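Local atomic coordinates of probable aminotransferase (Pseudomonas aeruginosa, PDB entry 5YKR), a protein that belongs to the class-III aminotransferases, a family of enzymes that use pyridoxal phosphate as their cofactor. Residues Gly383-Met391 against Phe427-Pro435; Leu413-Leu424 against Leu444-Glu455. One frame throughout, in Å; residues are numbered along the deposited sequence.

Overall arrangement
Contact 1 lies deep in the subunit, its centre about 11 Å from the centre of the chain, and every residue that touches across it is buried. Contact 2 lies farther out, its centre about 23 Å from that point; most of it is buried, but D451 and E455 reach solvent. Main-chain bonds between antiparallel strands carry contact 1, with polar side chains and waters beside them. Contact 2 joins helix 407-418 and its exit to helix 439-456, mostly through leucines and one tyrosine. The two meet where helix 407-418 packs beside the strand pair: L413 against Y388, and H414 against N429 in the loop leading into strand 430-432. L362 of helix 349-372 touches both, through V386 and A431 in contact 1 and H445 in contact 2.

Contact 1: Gly383-Met391 against Phe427-Pro435; sequences GARVEYLFM and FHNMALTCP
R385 has CG trans to its backbone N (chi1 -171°) and stays extended to NE, which carries its guanidinium across to M430; the M430 chain bends at chi2 (94°) and sets SD against the centre of one guanidinium face. R385 NH2 also lies over the H428 ring, 4.0 Å from H428 ND1, while NH1 bonds to S85 OG. E387 projects from the same face of the sheet, and its OE2 takes the N-H of N429 at 3.0 Å, approached from above the carboxylate plane. One water donates to both E387 OE2 and Y388 O and accepts from N429 ND2. N429 CB sits over the Y388 ring, 4.0 Å from its centroid, a CH-pi contact with the amide and ring planes 22° apart. Between the backbones, V386 and A431 form the hydrogen-bonded antiparallel pair: V386 N to A431 O is 2.9 Å and A431 N to V386 O is 2.8 Å. The non-hydrogen-bonded pairs R385-L432 and E387-M430 flank it. T433 N adds a bond to A384 O at 3.1 Å, and Y388 N a longer one to N429 O at 3.3 Å. Strand 385-389 is the middle of a three-stranded antiparallel sheet, with 378-382 along its other edge; helix 349-372 packs on V386 and A431 through L362, and helix 407-418 meets Y388 through L413.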
loop_
_atom_site.group_PDB
_atom_site.type_symbol
_atom_site.label_atom_id
_atom_site.label_comp_id
_atom_site.label_asym_id
_atom_site.label_seq_id
_atom_site.Cartn_x
_atom_site.Cartn_y
_atom_site.Cartn_z
ATOM N N GLY A 383 -5.717 6.376 -26.248
ATOM C CA GLY A 383 -6.355 7.522 -25.638
ATOM C C GLY A 383 -5.388 8.658 -25.351
ATOM O O GLY A 383 -4.816 9.227 -26.272
ATOM N N ALA A 384 -5.208 8.970 -24.072
ATOM C CA ALA A 384 -4.348 10.042 -23.606
ATOM C C ALA A 384 -2.870 9.698 -23.526
ATOM O O ALA A 384 -2.050 10.580 -23.198
ATOM C CB ALA A 384 -4.817 10.515 -22.250
ATOM N N ARG A 385 -2.498 8.425 -23.781
ATOM C CA ARG A 385 -1.154 7.944 -23.509
ATOM C C ARG A 385 -0.479 7.535 -24.824
ATOM O O ARG A 385 -1.073 6.784 -25.595
ATOM C CB ARG A 385 -1.263 6.732 -22.543
ATOM C CG ARG A 385 0.026 6.205 -21.974
ATOM C CD ARG A 385 -0.236 4.951 -21.158
ATOM N NE ARG A 385 0.998 4.578 -20.475
ATOM C CZ ARG A 385 1.377 5.044 -19.256
ATOM N NH1 ARG A 385 0.597 5.850 -18.549
ATOM N NH2 ARG A 385 2.575 4.758 -18.810
ATOM N N VAL A 386 0.735 8.061 -25.072
ATOM C CA VAL A 386 1.440 7.862 -26.352
ATOM C C VAL A 386 2.847 7.314 -26.070
ATOM O O VAL A 386 3.558 7.870 -25.223
ATOM C CB VAL A 386 1.596 9.225 -27.081
ATOM C CG1 VAL A 386 2.365 9.109 -28.396
ATOM C CG2 VAL A 386 0.207 9.835 -27.335
ATOM N N GLU A 387 3.251 6.246 -26.781
ATOM C CA GLU A 387 4.602 5.698 -26.544
ATOM C C GLU A 387 5.190 5.180 -27.835
ATOM O O GLU A 387 4.507 4.507 -28.600
ATOM C CB GLU A 387 4.521 4.577 -25.495
ATOM C CG GLU A 387 5.857 3.937 -25.132
ATOM C CD GLU A 387 5.902 3.343 -23.731
ATOM O OE1 GLU A 387 4.806 3.190 -23.115
ATOM O OE2 GLU A 387 7.031 2.976 -23.271
ATOM N N TYR A 388 6.492 5.419 -27.985
ATOM C CA TYR A 388 7.233 4.854 -29.097
ATOM C C TYR A 388 8.180 3.705 -28.631
ATOM O O TYR A 388 8.478 3.544 -27.422
ATOM C CB TYR A 388 7.970 5.909 -29.895
ATOM C CG TYR A 388 8.787 6.873 -29.091
ATOM C CD1 TYR A 388 10.153 6.620 -28.813
ATOM C CD2 TYR A 388 8.239 8.062 -28.625
ATOM C CE1 TYR A 388 10.892 7.503 -28.056
ATOM C CE2 TYR A 388 9.002 8.966 -27.899
ATOM C CZ TYR A 388 10.329 8.694 -27.659
ATOM O OH TYR A 388 11.121 9.524 -26.933
ATOM N N LEU A 389 8.566 2.878 -29.587
ATOM C CA LEU A 389 9.405 1.709 -29.359
ATOM C C LEU A 389 10.394 1.650 -30.509
ATOM O O LEU A 389 10.065 2.021 -31.658
ATOM C CB LEU A 389 8.556 0.425 -29.381
ATOM C CG LEU A 389 8.081 -0.270 -28.121
ATOM C CD1 LEU A 389 7.180 -1.433 -28.487
ATOM C CD2 LEU A 389 9.239 -0.662 -27.179
ATOM N N PHE A 390 11.590 1.111 -30.227
ATOM C CA PHE A 390 12.677 1.115 -31.224
ATOM C C PHE A 390 12.626 -0.141 -32.111
ATOM O O PHE A 390 13.597 -0.892 -32.211
ATOM C CB PHE A 390 14.046 1.250 -30.554
ATOM C CG PHE A 390 14.153 2.328 -29.502
ATOM C CD1 PHE A 390 13.500 3.557 -29.635
ATOM C CD2 PHE A 390 14.940 2.127 -28.390
ATOM C CE1 PHE A 390 13.620 4.529 -28.651
ATOM C CE2 PHE A 390 15.095 3.101 -27.412
ATOM C CZ PHE A 390 14.418 4.296 -27.540
ATOM N N MET A 391 11.483 -0.343 -32.756
ATOM C CA MET A 391 11.337 -1.383 -33.762
ATOM C C MET A 391 10.335 -0.896 -34.824
ATOM O O MET A 391 9.500 0.003 -34.584
ATOM C CB MET A 391 10.871 -2.693 -33.107
ATOM C CG MET A 391 9.535 -2.612 -32.362
ATOM S SD MET A 391 9.084 -4.045 -31.383
ATOM C CE MET A 391 8.736 -5.246 -32.686
ATOM N N PHE A 427 10.666 5.801 -16.841
ATOM C CA PHE A 427 10.500 4.329 -16.953
ATOM C C PHE A 427 9.916 3.870 -18.249
ATOM O O PHE A 427 9.748 2.686 -18.463
ATOM C CB PHE A 427 9.632 3.792 -15.800
ATOM C CG PHE A 427 9.973 4.389 -14.476
ATOM C CD1 PHE A 427 11.221 4.259 -13.943
ATOM C CD2 PHE A 427 9.033 5.119 -13.766
ATOM C CE1 PHE A 427 11.545 4.873 -12.715
ATOM C CE2 PHE A 427 9.328 5.689 -12.576
ATOM C CZ PHE A 427 10.593 5.614 -12.051
ATOM N N HIS A 428 9.553 4.827 -19.116
ATOM C CA HIS A 428 8.845 4.497 -20.363
ATOM C C HIS A 428 9.351 5.463 -21.438
ATOM O O HIS A 428 9.964 6.457 -21.115
ATOM C CB HIS A 428 7.296 4.646 -20.184
ATOM C CG HIS A 428 6.705 3.799 -19.088
ATOM N ND1 HIS A 428 6.389 4.231 -17.809
ATOM C CD2 HIS A 428 6.452 2.478 -19.104
ATOM C CE1 HIS A 428 5.948 3.186 -17.106
ATOM N NE2 HIS A 428 5.939 2.124 -17.883
ATOM N N ASN A 429 8.959 5.265 -22.686
ATOM C CA ASN A 429 9.131 6.267 -23.743
ATOM C C ASN A 429 7.768 6.862 -24.063
ATOM O O ASN A 429 7.339 6.942 -25.239
ATOM C CB ASN A 429 9.764 5.629 -24.985
ATOM C CG ASN A 429 11.146 5.112 -24.695
ATOM O OD1 ASN A 429 12.051 5.919 -24.387
ATOM N ND2 ASN A 429 11.333 3.755 -24.754
ATOM N N MET A 430 7.052 7.252 -22.996
ATOM C CA MET A 430 5.651 7.651 -23.111
ATOM C C MET A 430 5.491 9.131 -22.739
ATOM O O MET A 430 6.302 9.710 -22.060
ATOM C CB MET A 430 4.694 6.780 -22.226
ATOM C CG MET A 430 4.654 7.118 -20.736
ATOM S SD MET A 430 3.324 8.271 -20.356
ATOM C CE MET A 430 3.490 8.396 -18.577
ATOM N N ALA A 431 4.383 9.704 -23.217
ATOM C CA ALA A 431 3.898 11.016 -22.788
ATOM C C ALA A 431 2.405 10.862 -22.540
ATOM O O ALA A 431 1.686 10.165 -23.283
ATOM C CB ALA A 431 4.110 12.057 -23.888
ATOM N N LEU A 432 1.961 11.496 -21.458
ATOM C CA LEU A 432 0.589 11.447 -21.033
ATOM C C LEU A 432 0.038 12.880 -21.003
ATOM O O LEU A 432 0.674 13.776 -20.421
ATOM C CB LEU A 432 0.586 10.818 -19.602
ATOM C CG LEU A 432 -0.771 10.509 -18.976
ATOM C CD1 LEU A 432 -1.678 9.571 -19.794
ATOM C CD2 LEU A 432 -0.491 9.941 -17.619
ATOM N N THR A 433 -1.136 13.068 -21.579
ATOM C CA THR A 433 -1.808 14.369 -21.541
ATOM C C THR A 433 -2.852 14.400 -20.428
ATOM O O THR A 433 -3.361 13.363 -20.015
ATOM C CB THR A 433 -2.489 14.682 -22.885
ATOM O OG1 THR A 433 -3.474 13.695 -23.145
ATOM C CG2 THR A 433 -1.487 14.689 -24.001
ATOM N N CYS A 434 -3.104 15.604 -19.916
ATOM C CA CYS A 434 -4.108 15.838 -18.896
ATOM C C CYS A 434 -4.964 17.034 -19.295
ATOM O O CYS A 434 -4.665 17.700 -20.289
ATOM C CB CYS A 434 -3.450 16.050 -17.519
ATOM S SG CYS A 434 -2.523 17.539 -17.324
ATOM N N PRO A 435 -6.016 17.329 -18.530
ATOM C CA PRO A 435 -6.873 18.469 -18.933
ATOM C C PRO A 435 -6.160 19.809 -19.003
ATOM O O PRO A 435 -6.589 20.668 -19.777
ATOM C CB PRO A 435 -7.957 18.472 -17.852
ATOM C CG PRO A 435 -8.058 17.068 -17.450
ATOM C CD PRO A 435 -6.637 16.559 -17.449
HETATM O O HOH W 1 5.968 9.264 -26.325
HETATM O O HOH W 2 8.890 2.037 -25.139
HETATM O O HOH W 3 13.092 8.049 -24.860
#

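Contact 2: Leu413-Leu424 against Leu444-Glu455; sequences LHLYLLNRGVLL and LHDRLLRDCLGE
Y416 plugs into helix 439-456 as a knob among L448, D451, C452 and E455. C452 CB lies over one face of its ring, 3.7 Å from the centroid, with the sulfur placed obliquely beside it. Y416 OH donates to E455 OE2 at 2.8 Å on the anti side of the carboxylate but well out of its plane, and a water that also donates to D451 OD2 gives it a second bond. Next to this, L413 CD2 packs against C452 SG at 3.4 Å, and L417 CD2 meets H445 CD2 at 3.8 Å. V422 CG2 touches both L444 CD2 and L448 CD1. Behind Y416, R420 NH1 covers the opposite ring face and bonds in plane to Y416 O (3.0 Å), so the ring is sandwiched between C452 and a guanidinium. That arginine is itself held by E19, and E455 OE1 by R18. H445 and L449 rest on V366 of helix 349-372. The axes of segments 413-418 and 444-455 run at 127° to each other; helix 407-418 then finishes in a Schellman motif: V422 N reaches L417 O, G421 N reaches L418 O, and G421 takes the positive-phi C-prime position, turning the chain into strand 422-423 beside strand 76-79.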
loop_
_atom_site.group_PDB
_atom_site.type_symbol
_atom_site.label_atom_id
_atom_site.label_comp_id
_atom_site.label_asym_id
_atom_site.label_seq_id
_atom_site.Cartn_x
_atom_site.Cartn_y
_atom_site.Cartn_z
ATOM N N LEU A 413 17.466 10.746 -24.663
ATOM C CA LEU A 413 16.285 11.471 -25.116
ATOM C C LEU A 413 15.596 12.131 -23.939
ATOM O O LEU A 413 15.193 13.282 -24.015
ATOM C CB LEU A 413 15.317 10.514 -25.832
ATOM C CG LEU A 413 15.738 9.882 -27.177
ATOM C CD1 LEU A 413 14.635 9.014 -27.741
ATOM C CD2 LEU A 413 16.176 10.921 -28.125
ATOM N N HIS A 414 15.442 11.380 -22.843
ATOM C CA HIS A 414 14.770 11.926 -21.684
ATOM C C HIS A 414 15.517 13.112 -21.092
ATOM O O HIS A 414 14.893 14.116 -20.719
ATOM C CB HIS A 414 14.591 10.885 -20.594
ATOM C CG HIS A 414 13.523 9.864 -20.848
ATOM N ND1 HIS A 414 13.606 8.846 -21.771
ATOM C CD2 HIS A 414 12.337 9.676 -20.220
ATOM C CE1 HIS A 414 12.496 8.115 -21.729
ATOM N NE2 HIS A 414 11.724 8.587 -20.787
ATOM N N LEU A 415 16.845 13.022 -21.025
ATOM C CA LEU A 415 17.618 14.113 -20.431
ATOM C C LEU A 415 17.664 15.346 -21.327
ATOM O O LEU A 415 17.614 16.472 -20.821
ATOM C CB LEU A 415 19.050 13.641 -20.131
ATOM C CG LEU A 415 19.940 14.621 -19.364
ATOM C CD1 LEU A 415 19.303 15.048 -18.048
ATOM C CD2 LEU A 415 21.301 14.008 -19.122
ATOM N N TYR A 416 17.778 15.144 -22.637
ATOM C CA TYR A 416 17.761 16.275 -23.586
ATOM C C TYR A 416 16.478 17.078 -23.394
ATOM O O TYR A 416 16.512 18.321 -23.308
ATOM C CB TYR A 416 17.874 15.742 -25.001
ATOM C CG TYR A 416 18.075 16.802 -26.048
ATOM C CD1 TYR A 416 17.010 17.513 -26.540
ATOM C CD2 TYR A 416 19.358 17.105 -26.525
ATOM C CE1 TYR A 416 17.172 18.468 -27.531
ATOM C CE2 TYR A 416 19.536 18.071 -27.492
ATOM C CZ TYR A 416 18.418 18.762 -27.974
ATOM O OH TYR A 416 18.573 19.725 -28.932
ATOM N N LEU A 417 15.346 16.383 -23.275
ATOM C CA LEU A 417 14.070 17.055 -23.063
ATOM C C LEU A 417 14.003 17.730 -21.693
ATOM O O LEU A 417 13.559 18.877 -21.564
ATOM C CB LEU A 417 12.901 16.106 -23.302
ATOM C CG LEU A 417 12.360 16.199 -24.710
ATOM C CD1 LEU A 417 13.369 15.709 -25.733
ATOM C CD2 LEU A 417 11.104 15.432 -24.898
ATOM N N LEU A 418 14.454 17.027 -20.663
ATOM C CA LEU A 418 14.432 17.589 -19.286
ATOM C C LEU A 418 15.194 18.910 -19.203
ATOM O O LEU A 418 14.704 19.922 -18.683
ATOM C CB LEU A 418 14.990 16.546 -18.299
ATOM C CG LEU A 418 15.000 16.925 -16.819
ATOM C CD1 LEU A 418 14.942 15.652 -15.950
ATOM C CD2 LEU A 418 16.149 17.844 -16.403
ATOM N N ASN A 419 16.410 18.905 -19.759
ATOM C CA ASN A 419 17.244 20.122 -19.731
ATOM C C ASN A 419 16.672 21.295 -20.527
ATOM O O ASN A 419 17.163 22.417 -20.387
ATOM C CB ASN A 419 18.656 19.805 -20.264
ATOM C CG ASN A 419 19.548 19.060 -19.264
ATOM O OD1 ASN A 419 19.381 19.135 -18.047
ATOM N ND2 ASN A 419 20.540 18.325 -19.825
ATOM N N ARG A 420 15.650 21.041 -21.334
ATOM C CA ARG A 420 14.982 22.076 -22.125
ATOM C C ARG A 420 13.506 22.217 -21.748
ATOM O O ARG A 420 12.707 22.765 -22.490
ATOM C CB ARG A 420 15.197 21.791 -23.625
ATOM C CG ARG A 420 16.657 21.962 -24.038
ATOM C CD ARG A 420 16.944 21.291 -25.376
ATOM N NE ARG A 420 18.369 21.341 -25.682
ATOM C CZ ARG A 420 19.308 20.594 -25.130
ATOM N NH1 ARG A 420 19.000 19.709 -24.172
ATOM N NH2 ARG A 420 20.590 20.758 -25.458
ATOM N N GLY A 421 13.161 21.758 -20.524
ATOM C CA GLY A 421 11.872 22.093 -19.923
ATOM C C GLY A 421 10.694 21.151 -20.194
ATOM O O GLY A 421 9.524 21.573 -20.070
ATOM N N VAL A 422 10.963 19.883 -20.515
ATOM C CA VAL A 422 9.898 18.897 -20.710
ATOM C C VAL A 422 10.245 17.643 -19.875
ATOM O O VAL A 422 11.321 17.036 -20.059
ATOM C CB VAL A 422 9.715 18.515 -22.165
ATOM C CG1 VAL A 422 8.755 17.346 -22.286
ATOM C CG2 VAL A 422 9.243 19.720 -22.989
ATOM N N LEU A 423 9.353 17.258 -18.973
ATOM C CA LEU A 423 9.517 16.024 -18.220
ATOM C C LEU A 423 8.739 14.858 -18.832
ATOM O O LEU A 423 7.544 14.944 -19.067
ATOM C CB LEU A 423 8.996 16.221 -16.769
ATOM C CG LEU A 423 9.717 17.268 -15.949
ATOM C CD1 LEU A 423 9.043 17.510 -14.610
ATOM C CD2 LEU A 423 11.160 16.884 -15.757
ATOM N N LEU A 424 9.436 13.764 -18.989
ATOM C CA LEU A 424 8.895 12.489 -19.414
ATOM C C LEU A 424 9.240 11.471 -18.339
ATOM O O LEU A 424 10.351 11.499 -17.771
ATOM C CB LEU A 424 9.523 12.039 -20.730
ATOM C CG LEU A 424 9.209 13.011 -21.848
ATOM C CD1 LEU A 424 10.177 12.751 -22.987
ATOM C CD2 LEU A 424 7.786 12.881 -22.292
ATOM N N LEU A 444 6.135 21.981 -28.025
ATOM C CA LEU A 444 7.478 22.012 -27.428
ATOM C C LEU A 444 8.057 20.602 -27.365
ATOM O O LEU A 444 9.208 20.360 -27.778
ATOM C CB LEU A 444 7.460 22.658 -26.049
ATOM C CG LEU A 444 8.795 22.712 -25.285
ATOM C CD1 LEU A 444 9.835 23.545 -26.053
ATOM C CD2 LEU A 444 8.604 23.277 -23.905
ATOM N N HIS A 445 7.303 19.654 -26.834
ATOM C CA HIS A 445 7.746 18.254 -26.884
ATOM C C HIS A 445 8.211 17.856 -28.278
ATOM O O HIS A 445 9.278 17.244 -28.456
ATOM C CB HIS A 445 6.593 17.335 -26.432
ATOM C CG HIS A 445 6.894 15.870 -26.608
ATOM N ND1 HIS A 445 6.617 15.147 -27.760
ATOM C CD2 HIS A 445 7.456 14.995 -25.746
ATOM C CE1 HIS A 445 7.025 13.902 -27.604
ATOM N NE2 HIS A 445 7.511 13.778 -26.372
ATOM N N ASP A 446 7.374 18.131 -29.256
ATOM C CA ASP A 446 7.606 17.683 -30.634
ATOM C C ASP A 446 8.910 18.260 -31.172
ATOM O O ASP A 446 9.730 17.526 -31.770
ATOM C CB ASP A 446 6.430 18.090 -31.529
ATOM C CG ASP A 446 6.442 17.358 -32.835
ATOM O OD1 ASP A 446 6.362 16.106 -32.799
ATOM O OD2 ASP A 446 6.600 18.008 -33.898
ATOM N N ARG A 447 9.091 19.575 -30.981
ATOM C CA ARG A 447 10.297 20.262 -31.446
ATOM C C ARG A 447 11.555 19.723 -30.784
ATOM O O ARG A 447 12.574 19.469 -31.450
ATOM C CB ARG A 447 10.219 21.792 -31.227
ATOM C CG ARG A 447 9.123 22.480 -32.002
ATOM C CD ARG A 447 9.277 23.951 -31.929
ATOM N NE ARG A 447 9.287 24.495 -30.582
ATOM C CZ ARG A 447 8.210 24.956 -29.948
ATOM N NH1 ARG A 447 7.005 24.930 -30.523
ATOM N NH2 ARG A 447 8.346 25.483 -28.746
ATOM N N LEU A 448 11.511 19.542 -29.465
ATOM C CA LEU A 448 12.691 19.076 -28.747
ATOM C C LEU A 448 13.097 17.645 -29.134
ATOM O O LEU A 448 14.281 17.351 -29.253
ATOM C CB LEU A 448 12.454 19.146 -27.234
ATOM C CG LEU A 448 12.309 20.560 -26.698
ATOM C CD1 LEU A 448 12.112 20.485 -25.201
ATOM C CD2 LEU A 448 13.511 21.440 -27.008
ATOM N N LEU A 449 12.112 16.777 -29.310
ATOM C CA LEU A 449 12.396 15.406 -29.730
ATOM C C LEU A 449 13.039 15.403 -31.120
ATOM O O LEU A 449 14.025 14.659 -31.372
ATOM C CB LEU A 449 11.152 14.529 -29.680
ATOM C CG LEU A 449 11.337 13.077 -30.146
ATOM C CD1 LEU A 449 12.324 12.315 -29.262
ATOM C CD2 LEU A 449 9.992 12.385 -30.132
ATOM N N ARG A 450 12.478 16.208 -32.025
ATOM C CA ARG A 450 13.023 16.316 -33.366
ATOM C C ARG A 450 14.430 16.862 -33.363
ATOM O O ARG A 450 15.300 16.333 -34.090
ATOM C CB ARG A 450 12.118 17.192 -34.208
ATOM C CG ARG A 450 12.646 17.465 -35.626
ATOM C CD ARG A 450 12.809 16.199 -36.460
ATOM N NE ARG A 450 13.376 16.517 -37.775
ATOM C CZ ARG A 450 14.656 16.810 -38.016
ATOM N NH1 ARG A 450 15.580 16.855 -37.058
ATOM N NH2 ARG A 450 15.027 17.088 -39.255
ATOM N N ASP A 451 14.685 17.880 -32.532
ATOM C CA ASP A 451 16.018 18.424 -32.379
ATOM C C ASP A 451 17.010 17.368 -31.873
ATOM O O ASP A 451 18.130 17.276 -32.379
ATOM C CB ASP A 451 16.065 19.632 -31.453
ATOM C CG ASP A 451 15.397 20.871 -32.021
ATOM O OD1 ASP A 451 15.028 20.908 -33.228
ATOM O OD2 ASP A 451 15.236 21.818 -31.222
ATOM N N CYS A 452 16.606 16.632 -30.843
ATOM C CA CYS A 452 17.489 15.635 -30.246
ATOM C C CYS A 452 17.874 14.561 -31.271
ATOM O O CYS A 452 19.063 14.237 -31.435
ATOM C CB CYS A 452 16.814 14.987 -29.034
ATOM S SG CYS A 452 17.864 13.838 -28.152
ATOM N N LEU A 453 16.869 14.009 -31.931
ATOM C CA LEU A 453 17.100 12.967 -32.914
ATOM C C LEU A 453 17.906 13.481 -34.093
ATOM O O LEU A 453 18.777 12.747 -34.596
ATOM C CB LEU A 453 15.808 12.319 -33.374
ATOM C CG LEU A 453 15.075 11.533 -32.300
ATOM C CD1 LEU A 453 13.667 11.164 -32.734
ATOM C CD2 LEU A 453 15.854 10.291 -31.963
ATOM N N GLY A 454 17.684 14.730 -34.494
ATOM C CA GLY A 454 18.461 15.293 -35.573
ATOM C C GLY A 454 19.932 15.443 -35.202
ATOM O O GLY A 454 20.814 15.167 -36.032
ATOM N N GLU A 455 20.208 15.835 -33.944
ATOM C CA GLU A 455 21.594 15.954 -33.481
ATOM C C GLU A 455 22.283 14.603 -33.506
ATOM O O GLU A 455 23.443 14.504 -33.878
ATOM C CB GLU A 455 21.713 16.581 -32.089
ATOM C CG GLU A 455 21.547 18.083 -32.045
ATOM C CD GLU A 455 21.937 18.678 -30.696
ATOM O OE1 GLU A 455 23.025 18.309 -30.173
ATOM O OE2 GLU A 455 21.140 19.497 -30.137
HETATM O O HOH W 4 16.529 21.845 -28.923
#